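Local coordinates for hypothetical protein SpyM3_0169 (PDB 1PG6) that is of unknown function but belongs to the AIM24 family, which is grouped with the cupins, and binds calcium ions in the crystal, at residues G174-N180 with V210-G216. Residues are numbered along the deposited sequence; the frame is centred on the assembly and turned at random.
Sequences GTMTIDN and VVNTFRG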
loop_
_atom_site.group_PDB
_atom_site.type_symbol
_atom_site.label_atom_id
_atom_site.label_comp_id
_atom_site.label_asym_id
_atom_site.label_seq_id
_atom_site.Cartn_x
_atom_site.Cartn_y
_atom_site.Cartn_z
ATOM N N GLY A 174 24.697 -3.171 1.431
ATOM C CA GLY A 174 24.671 -4.348 2.280
ATOM C C GLY A 174 23.354 -5.099 2.263
ATOM O O GLY A 174 22.550 -4.952 1.343
ATOM N N THR A 175 23.131 -5.909 3.289
ATOM C CA THR A 175 21.906 -6.690 3.380
ATOM C C THR A 175 21.242 -6.535 4.741
ATOM O O THR A 175 21.891 -6.201 5.732
ATOM C CB THR A 175 22.189 -8.186 3.133
ATOM O OG1 THR A 175 20.956 -8.917 3.140
ATOM C CG2 THR A 175 23.101 -8.734 4.217
HETATM N N MSE A 176 19.941 -6.786 4.782
HETATM C CA MSE A 176 19.190 -6.674 6.021
HETATM C C MSE A 176 17.912 -7.491 5.905
HETATM O O MSE A 176 17.250 -7.477 4.868
HETATM C CB MSE A 176 18.855 -5.207 6.290
HETATM C CG MSE A 176 18.215 -4.946 7.635
HETATM SE SE MSE A 176 17.938 -3.058 7.928
HETATM C CE MSE A 176 19.688 -2.601 8.609
ATOM N N THR A 177 17.576 -8.209 6.969
ATOM C CA THR A 177 16.379 -9.039 6.985
ATOM C C THR A 177 15.428 -8.544 8.070
ATOM O O THR A 177 15.807 -8.398 9.232
ATOM C CB THR A 177 16.745 -10.514 7.227
ATOM O OG1 THR A 177 17.550 -10.981 6.134
ATOM C CG2 THR A 177 15.488 -11.368 7.328
ATOM N N ILE A 178 14.186 -8.297 7.672
ATOM C CA ILE A 178 13.170 -7.776 8.577
ATOM C C ILE A 178 11.854 -8.540 8.479
ATOM O O ILE A 178 11.459 -8.972 7.400
ATOM C CB ILE A 178 12.864 -6.302 8.229
ATOM C CG1 ILE A 178 14.165 -5.502 8.143
ATOM C CG2 ILE A 178 11.939 -5.694 9.276
ATOM C CD1 ILE A 178 13.981 -4.146 7.529
ATOM N N ASP A 179 11.192 -8.700 9.624
ATOM C CA ASP A 179 9.887 -9.348 9.704
ATOM C C ASP A 179 9.041 -8.600 8.663
ATOM O O ASP A 179 8.893 -7.375 8.741
ATOM C CB ASP A 179 9.340 -9.141 11.122
ATOM C CG ASP A 179 7.939 -9.672 11.314
ATOM O OD1 ASP A 179 7.252 -10.010 10.330
ATOM O OD2 ASP A 179 7.523 -9.730 12.488
ATOM N N ASN A 180 8.491 -9.311 7.682
ATOM C CA ASN A 180 7.729 -8.634 6.631
ATOM C C ASN A 180 6.490 -7.903 7.124
ATOM O O ASN A 180 6.003 -6.989 6.457
ATOM C CB ASN A 180 7.331 -9.622 5.534
ATOM C CG ASN A 180 6.885 -8.923 4.261
ATOM O OD1 ASN A 180 5.790 -9.165 3.750
ATOM N ND2 ASN A 180 7.730 -8.044 3.751
ATOM N N VAL A 210 6.835 -14.826 7.806
ATOM C CA VAL A 210 7.834 -14.641 6.764
ATOM C C VAL A 210 8.630 -13.358 6.952
ATOM O O VAL A 210 8.113 -12.353 7.445
ATOM C CB VAL A 210 7.197 -14.599 5.351
ATOM C CG1 VAL A 210 6.579 -15.948 5.013
ATOM C CG2 VAL A 210 6.150 -13.497 5.284
ATOM N N VAL A 211 9.895 -13.405 6.559
ATOM C CA VAL A 211 10.763 -12.244 6.658
ATOM C C VAL A 211 11.081 -11.769 5.248
ATOM O O VAL A 211 10.875 -12.498 4.274
ATOM C CB VAL A 211 12.086 -12.578 7.380
ATOM C CG1 VAL A 211 11.800 -13.075 8.785
ATOM C CG2 VAL A 211 12.866 -13.620 6.593
ATOM N N ASN A 212 11.568 -10.540 5.143
ATOM C CA ASN A 212 11.932 -9.967 3.857
ATOM C C ASN A 212 13.424 -9.662 3.933
ATOM O O ASN A 212 13.865 -8.906 4.800
ATOM C CB ASN A 212 11.145 -8.672 3.610
ATOM C CG ASN A 212 11.120 -8.269 2.145
ATOM O OD1 ASN A 212 12.073 -8.517 1.403
ATOM N ND2 ASN A 212 10.034 -7.630 1.725
ATOM N N THR A 213 14.208 -10.276 3.051
ATOM C CA THR A 213 15.645 -10.030 3.028
ATOM C C THR A 213 15.958 -9.081 1.875
ATOM O O THR A 213 15.673 -9.379 0.713
ATOM C CB THR A 213 16.449 -11.338 2.845
ATOM O OG1 THR A 213 16.275 -12.168 4.001
ATOM C CG2 THR A 213 17.931 -11.030 2.668
ATOM N N PHE A 214 16.534 -7.929 2.214
ATOM C CA PHE A 214 16.890 -6.895 1.246
ATOM C C PHE A 214 18.390 -6.858 0.990
ATOM O O PHE A 214 19.188 -7.066 1.902
ATOM C CB PHE A 214 16.464 -5.520 1.767
ATOM C CG PHE A 214 15.007 -5.422 2.096
ATOM C CD1 PHE A 214 14.067 -5.226 1.093
ATOM C CD2 PHE A 214 14.573 -5.536 3.411
ATOM C CE1 PHE A 214 12.708 -5.144 1.393
ATOM C CE2 PHE A 214 13.220 -5.456 3.723
ATOM C CZ PHE A 214 12.284 -5.259 2.712
ATOM N N ARG A 215 18.764 -6.584 -0.255
ATOM C CA ARG A 215 20.173 -6.493 -0.633
ATOM C C ARG A 215 20.351 -5.397 -1.680
ATOM O O ARG A 215 19.578 -5.318 -2.633
ATOM C CB ARG A 215 20.654 -7.828 -1.212
ATOM C CG ARG A 215 20.388 -9.029 -0.324
ATOM C CD ARG A 215 20.890 -10.318 -0.957
ATOM N NE ARG A 215 20.687 -11.463 -0.072
ATOM C CZ ARG A 215 21.216 -12.665 -0.270
ATOM N NH1 ARG A 215 21.988 -12.893 -1.327
ATOM N NH2 ARG A 215 20.972 -13.642 0.594
ATOM N N GLY A 216 21.359 -4.550 -1.498
ATOM C CA GLY A 216 21.611 -3.493 -2.464
ATOM C C GLY A 216 21.548 -2.076 -1.924
ATOM O O GLY A 216 21.821 -1.830 -0.751
HETATM O O HOH W 1 5.694 -11.636 8.463
#
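The Phe214 ring meets Ile178 across the strand pair: CD1 of Ile178 lies 4.1 Å from CE2 of Phe214, and the two side chains cross at about a right angle. OD1 of Asn212 sits 3.4 Å over one face of the ring, nearer its margin than its centre. CG2 of Thr213 lies level with the Arg215 guanidinium, at its edge. These residues belong to antiparallel strands 174-179 and 211-215, part of a three-stranded sheet completed by strand 191-195, in a beta-rich chain of the AIM24 family. The face with Ile178 and Phe214 packs on strands 183-187 and 219-223, where Trp186 meets the Phe214 ring edge-to-face. Past strand 174-179, ND2 of Asn180 comes within 3.1 Å of ND2 of Asn212; both are donors, so this is no hydrogen bond, and the amide planes are 54° apart. Phe214 N bonds Met176 O at 2.8 Å. Val210 O accepts from Asn180 N, in the carbonyl plane, and from a water that also reaches OD1 of Asp179, itself bonded to Ala181 N. On the other face OG1 of Thr177 and OG1 of Thr213 share a hydrogen bond of 2.8 Å; OG1 of Thr213 also bonds NE2 of His195. With chi1 -176°, Thr175 swings its hydroxyl toward strand 211-215. Phe214 O thus takes a second donor besides Met176 N (3.0 Å): OG1 of Thr175 at 2.8 Å, tilted 32° from the carbonyl plane.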